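Local atomic coordinates of BtGH115A (Bacteroides thetaiotaomicron, PDB entry 5BY3), a protein that probably hydrolyses 4-O-methyl-alpha-glucuronic acid linkages as a family GH115 glycoside hydrolase with specificity for decorated arabinogalactans. Residues F20-C32 with S56-V70. Numbering follows the deposited sequence.
Sequences FVLQSGQPVAIAC and SATAHIDTNTGNIIV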
loop_
_atom_site.group_PDB
_atom_site.type_symbol
_atom_site.label_atom_id
_atom_site.label_comp_id
_atom_site.label_asym_id
_atom_site.label_seq_id
_atom_site.Cartn_x
_atom_site.Cartn_y
_atom_site.Cartn_z
ATOM N N PHE A 20 38.259 3.269 0.051
ATOM C CA PHE A 20 37.601 4.371 0.822
ATOM C C PHE A 20 37.318 3.910 2.265
ATOM O O PHE A 20 36.726 2.843 2.490
ATOM C CB PHE A 20 36.285 4.805 0.112
ATOM C CG PHE A 20 35.448 5.833 0.873
ATOM C CD1 PHE A 20 35.822 7.197 0.920
ATOM C CD2 PHE A 20 34.262 5.451 1.533
ATOM C CE1 PHE A 20 35.049 8.131 1.619
ATOM C CE2 PHE A 20 33.495 6.386 2.236
ATOM C CZ PHE A 20 33.889 7.721 2.274
ATOM N N VAL A 21 37.736 4.715 3.238
ATOM C CA VAL A 21 37.729 4.320 4.659
ATOM C C VAL A 21 37.276 5.542 5.471
ATOM O O VAL A 21 37.754 6.640 5.261
ATOM C CB VAL A 21 39.120 3.777 5.148
ATOM C CG1 VAL A 21 39.073 3.380 6.618
ATOM C CG2 VAL A 21 39.583 2.549 4.371
ATOM N N LEU A 22 36.304 5.347 6.350
ATOM C CA LEU A 22 35.880 6.368 7.304
ATOM C C LEU A 22 36.012 5.804 8.719
ATOM O O LEU A 22 35.299 4.868 9.067
ATOM C CB LEU A 22 34.427 6.732 7.070
ATOM C CG LEU A 22 33.988 7.720 5.992
ATOM C CD1 LEU A 22 32.590 8.163 6.368
ATOM C CD2 LEU A 22 34.900 8.927 5.839
ATOM N N GLN A 23 36.929 6.343 9.519
ATOM C CA GLN A 23 37.158 5.841 10.897
ATOM C C GLN A 23 36.140 6.526 11.822
ATOM O O GLN A 23 35.937 7.720 11.705
ATOM C CB GLN A 23 38.640 6.082 11.327
ATOM C CG GLN A 23 38.951 6.149 12.833
ATOM C CD GLN A 23 38.653 4.849 13.585
ATOM O OE1 GLN A 23 39.110 3.755 13.190
ATOM N NE2 GLN A 23 37.886 4.958 14.681
ATOM N N SER A 24 35.494 5.786 12.725
ATOM C CA SER A 24 34.534 6.432 13.662
ATOM C C SER A 24 35.211 7.429 14.608
ATOM O O SER A 24 36.399 7.347 14.832
ATOM C CB SER A 24 33.691 5.408 14.452
ATOM O OG SER A 24 34.348 4.909 15.596
ATOM N N GLY A 25 34.446 8.346 15.179
ATOM C CA GLY A 25 34.991 9.354 16.081
ATOM C C GLY A 25 35.613 10.535 15.351
ATOM O O GLY A 25 35.855 11.565 15.979
ATOM N N GLN A 26 35.844 10.393 14.039
ATOM C CA GLN A 26 36.564 11.379 13.218
ATOM C C GLN A 26 35.644 12.146 12.266
ATOM O O GLN A 26 34.715 11.541 11.720
ATOM C CB GLN A 26 37.650 10.692 12.376
ATOM C CG GLN A 26 39.015 10.702 13.024
ATOM C CD GLN A 26 40.007 9.782 12.361
ATOM O OE1 GLN A 26 40.040 9.653 11.127
ATOM N NE2 GLN A 26 40.852 9.143 13.184
ATOM N N PRO A 27 35.918 13.455 12.026
ATOM C CA PRO A 27 35.063 14.196 11.114
ATOM C C PRO A 27 35.298 13.772 9.662
ATOM O O PRO A 27 36.265 13.045 9.359
ATOM C CB PRO A 27 35.494 15.670 11.322
ATOM C CG PRO A 27 36.554 15.665 12.366
ATOM C CD PRO A 27 37.086 14.267 12.416
ATOM N N VAL A 28 34.425 14.233 8.775
ATOM C CA VAL A 28 34.541 13.896 7.363
ATOM C C VAL A 28 34.138 15.084 6.508
ATOM O O VAL A 28 33.112 15.712 6.790
ATOM C CB VAL A 28 33.717 12.631 7.012
ATOM C CG1 VAL A 28 32.270 12.745 7.485
ATOM C CG2 VAL A 28 33.789 12.325 5.517
ATOM N N ALA A 29 34.955 15.386 5.489
ATOM C CA ALA A 29 34.701 16.533 4.585
ATOM C C ALA A 29 33.899 16.115 3.349
ATOM O O ALA A 29 34.209 15.106 2.664
ATOM C CB ALA A 29 36.004 17.214 4.154
ATOM N N ILE A 30 32.868 16.905 3.067
ATOM C CA ILE A 30 31.979 16.616 1.976
ATOM C C ILE A 30 31.946 17.779 0.977
ATOM O O ILE A 30 31.636 18.888 1.348
ATOM C CB ILE A 30 30.572 16.192 2.473
ATOM C CG1 ILE A 30 30.684 15.093 3.584
ATOM C CG2 ILE A 30 29.768 15.708 1.274
ATOM C CD1 ILE A 30 29.391 14.431 4.068
ATOM N N ALA A 31 32.287 17.491 -0.282
ATOM C CA ALA A 31 32.356 18.467 -1.370
ATOM C C ALA A 31 31.036 18.524 -2.150
ATOM O O ALA A 31 30.593 17.514 -2.707
ATOM C CB ALA A 31 33.499 18.094 -2.292
ATOM N N CYS A 32 30.406 19.698 -2.181
ATOM C CA CYS A 32 29.112 19.883 -2.846
ATOM C C CYS A 32 28.971 21.338 -3.204
ATOM O O CYS A 32 29.032 22.196 -2.317
ATOM C CB CYS A 32 27.949 19.502 -1.925
ATOM S SG CYS A 32 26.294 19.866 -2.588
ATOM N N SER A 56 29.749 8.663 14.778
ATOM C CA SER A 56 30.274 9.734 15.665
ATOM C C SER A 56 31.195 10.677 14.853
ATOM O O SER A 56 32.225 11.158 15.341
ATOM C CB SER A 56 30.982 9.148 16.897
ATOM O OG SER A 56 30.122 8.233 17.546
ATOM N N ALA A 57 30.794 10.901 13.602
ATOM C CA ALA A 57 31.591 11.586 12.604
ATOM C C ALA A 57 30.874 12.850 12.156
ATOM O O ALA A 57 29.764 12.782 11.622
ATOM C CB ALA A 57 31.860 10.659 11.425
ATOM N N THR A 58 31.496 14.001 12.411
ATOM C CA THR A 58 30.885 15.295 12.065
ATOM C C THR A 58 31.239 15.666 10.630
ATOM O O THR A 58 32.417 15.769 10.278
ATOM C CB THR A 58 31.318 16.403 13.031
ATOM O OG1 THR A 58 31.178 15.927 14.374
ATOM C CG2 THR A 58 30.491 17.707 12.831
ATOM N N ALA A 59 30.203 15.832 9.815
ATOM C CA ALA A 59 30.344 16.175 8.413
ATOM C C ALA A 59 30.603 17.676 8.227
ATOM O O ALA A 59 29.917 18.514 8.830
ATOM C CB ALA A 59 29.096 15.751 7.672
ATOM N N HIS A 60 31.609 17.993 7.420
ATOM C CA HIS A 60 32.015 19.376 7.127
ATOM C C HIS A 60 31.802 19.605 5.634
ATOM O O HIS A 60 32.489 18.995 4.800
ATOM C CB HIS A 60 33.504 19.629 7.477
ATOM C CG HIS A 60 33.854 19.426 8.927
ATOM N ND1 HIS A 60 35.161 19.355 9.368
ATOM C CD2 HIS A 60 33.078 19.287 10.035
ATOM C CE1 HIS A 60 35.177 19.184 10.680
ATOM N NE2 HIS A 60 33.925 19.136 11.108
ATOM N N ILE A 61 30.851 20.467 5.289
ATOM C CA ILE A 61 30.580 20.775 3.876
ATOM C C ILE A 61 31.518 21.880 3.363
ATOM O O ILE A 61 31.332 23.056 3.691
ATOM C CB ILE A 61 29.083 21.152 3.618
ATOM C CG1 ILE A 61 28.090 20.188 4.334
ATOM C CG2 ILE A 61 28.792 21.349 2.121
ATOM C CD1 ILE A 61 27.951 18.781 3.773
ATOM N N ASP A 62 32.535 21.484 2.590
ATOM C CA ASP A 62 33.331 22.412 1.793
ATOM C C ASP A 62 32.700 22.516 0.378
ATOM O O ASP A 62 31.742 21.797 0.056
ATOM C CB ASP A 62 34.805 21.969 1.778
ATOM C CG ASP A 62 35.758 23.046 1.228
ATOM O OD1 ASP A 62 36.377 23.787 2.022
ATOM O OD2 ASP A 62 35.899 23.146 -0.011
ATOM N N THR A 63 33.200 23.431 -0.449
ATOM C CA THR A 63 32.696 23.590 -1.819
ATOM C C THR A 63 33.648 22.961 -2.843
ATOM O O THR A 63 33.251 22.716 -3.986
ATOM C CB THR A 63 32.461 25.070 -2.166
ATOM O OG1 THR A 63 33.700 25.784 -2.045
ATOM C CG2 THR A 63 31.399 25.699 -1.228
ATOM N N ASN A 64 34.883 22.685 -2.413
ATOM C CA ASN A 64 35.955 22.178 -3.276
ATOM C C ASN A 64 36.505 20.845 -2.783
ATOM O O ASN A 64 36.398 19.846 -3.477
ATOM C CB ASN A 64 37.129 23.191 -3.390
ATOM C CG ASN A 64 36.711 24.547 -3.947
ATOM O OD1 ASN A 64 36.969 25.578 -3.324
ATOM N ND2 ASN A 64 36.082 24.558 -5.126
ATOM N N THR A 65 37.107 20.844 -1.588
ATOM C CA THR A 65 37.829 19.669 -1.064
ATOM C C THR A 65 36.948 18.745 -0.204
ATOM O O THR A 65 36.272 19.197 0.737
ATOM C CB THR A 65 39.094 20.081 -0.264
ATOM O OG1 THR A 65 39.784 21.123 -0.966
ATOM C CG2 THR A 65 40.060 18.874 -0.024
ATOM N N GLY A 66 36.979 17.454 -0.538
ATOM C CA GLY A 66 36.316 16.426 0.258
ATOM C C GLY A 66 36.859 15.031 0.055
ATOM O O GLY A 66 37.487 14.739 -0.963
ATOM N N ASN A 67 36.637 14.178 1.053
ATOM C CA ASN A 67 36.752 12.725 0.881
ATOM C C ASN A 67 35.489 12.030 0.318
ATOM O O ASN A 67 35.594 10.933 -0.224
ATOM C CB ASN A 67 37.272 12.046 2.153
ATOM C CG ASN A 67 38.756 11.739 2.070
ATOM O OD1 ASN A 67 39.171 10.810 1.367
ATOM N ND2 ASN A 67 39.567 12.516 2.787
ATOM N N ILE A 68 34.325 12.676 0.465
ATOM C CA ILE A 68 33.087 12.320 -0.224
ATOM C C ILE A 68 32.763 13.507 -1.116
ATOM O O ILE A 68 32.538 14.607 -0.608
ATOM C CB ILE A 68 31.865 12.096 0.722
ATOM C CG1 ILE A 68 32.093 10.952 1.720
ATOM C CG2 ILE A 68 30.584 11.868 -0.082
ATOM C CD1 ILE A 68 31.045 10.864 2.820
ATOM N N ILE A 69 32.719 13.270 -2.429
ATOM C CA ILE A 69 32.372 14.290 -3.425
ATOM C C ILE A 69 30.958 13.989 -3.955
ATOM O O ILE A 69 30.657 12.828 -4.290
ATOM C CB ILE A 69 33.357 14.277 -4.635
ATOM C CG1 ILE A 69 34.842 14.026 -4.236
ATOM C CG2 ILE A 69 33.143 15.503 -5.516
ATOM C CD1 ILE A 69 35.653 15.222 -3.739
ATOM N N VAL A 70 30.098 15.012 -4.049
ATOM C CA VAL A 70 28.741 14.812 -4.567
ATOM C C VAL A 70 28.324 15.867 -5.584
ATOM O O VAL A 70 28.565 17.063 -5.384
ATOM C CB VAL A 70 27.656 14.680 -3.452
ATOM C CG1 VAL A 70 28.182 13.955 -2.218
ATOM C CG2 VAL A 70 27.091 16.024 -3.042
#
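Ile-30 lies alongside Ile-68, both side chains pointing the same way, their CD1 methyls 4.1 Å apart. Ile-30 CD1 also meets CB of Ala-59, on strand 59-62, at 3.8 Å. CG1 of Ile-68 stands anti to the carbonyl carbon (chi1 -61°), and the extended chain carries CD1 on to CG2 of Val-28. From a second direction comes Phe-20, whose ring atom CZ rests 3.7 Å from Ile-68 CG1, while CE1 of the same ring sits near the carbonyl oxygen of Asn-67. With an alanine at Ile-68, the space between Phe-20, Val-28 and Ile-30 would probably be left unfilled and the phenyl ring less firmly held.

Strand 28-31 runs parallel to both neighbours and bonds to each. Towards 59-62, the Ile-30 N-H reaches His-60 O at 2.7 Å in a nearly straight bond (172°), and Val-28 O accepts from His-60 N. Towards 68-70, Ala-31 N gives to Ile-68 O and Ala-31 O takes from Val-70 N, each 2.9 Å long. Just ahead of strand 28-31, Pro-27 CB packs 3.6 Å from CE1 of the His-60 imidazole, the two side chains running side by side. The turn joining the two flanking strands, 59-62 and 68-70, is shaped by Asp-62, whose OD2 accepts through its anti lone pair from the backbone N of Asn-64, 2.6 Å away, an Asx turn; a further bond from Thr-65 N, above the carboxylate plane, makes the wider Asx motif. Gly-66 passes so close to 29-31 that a beta carbon would clash with Ala-31 N and crowd Ala-29 O.

Helix 38-55, which touches Cys-32 and Ala-59, links strands 28-31 and 59-62 in a beta-alpha-beta crossover at the parallel edge of a six-stranded mixed sheet.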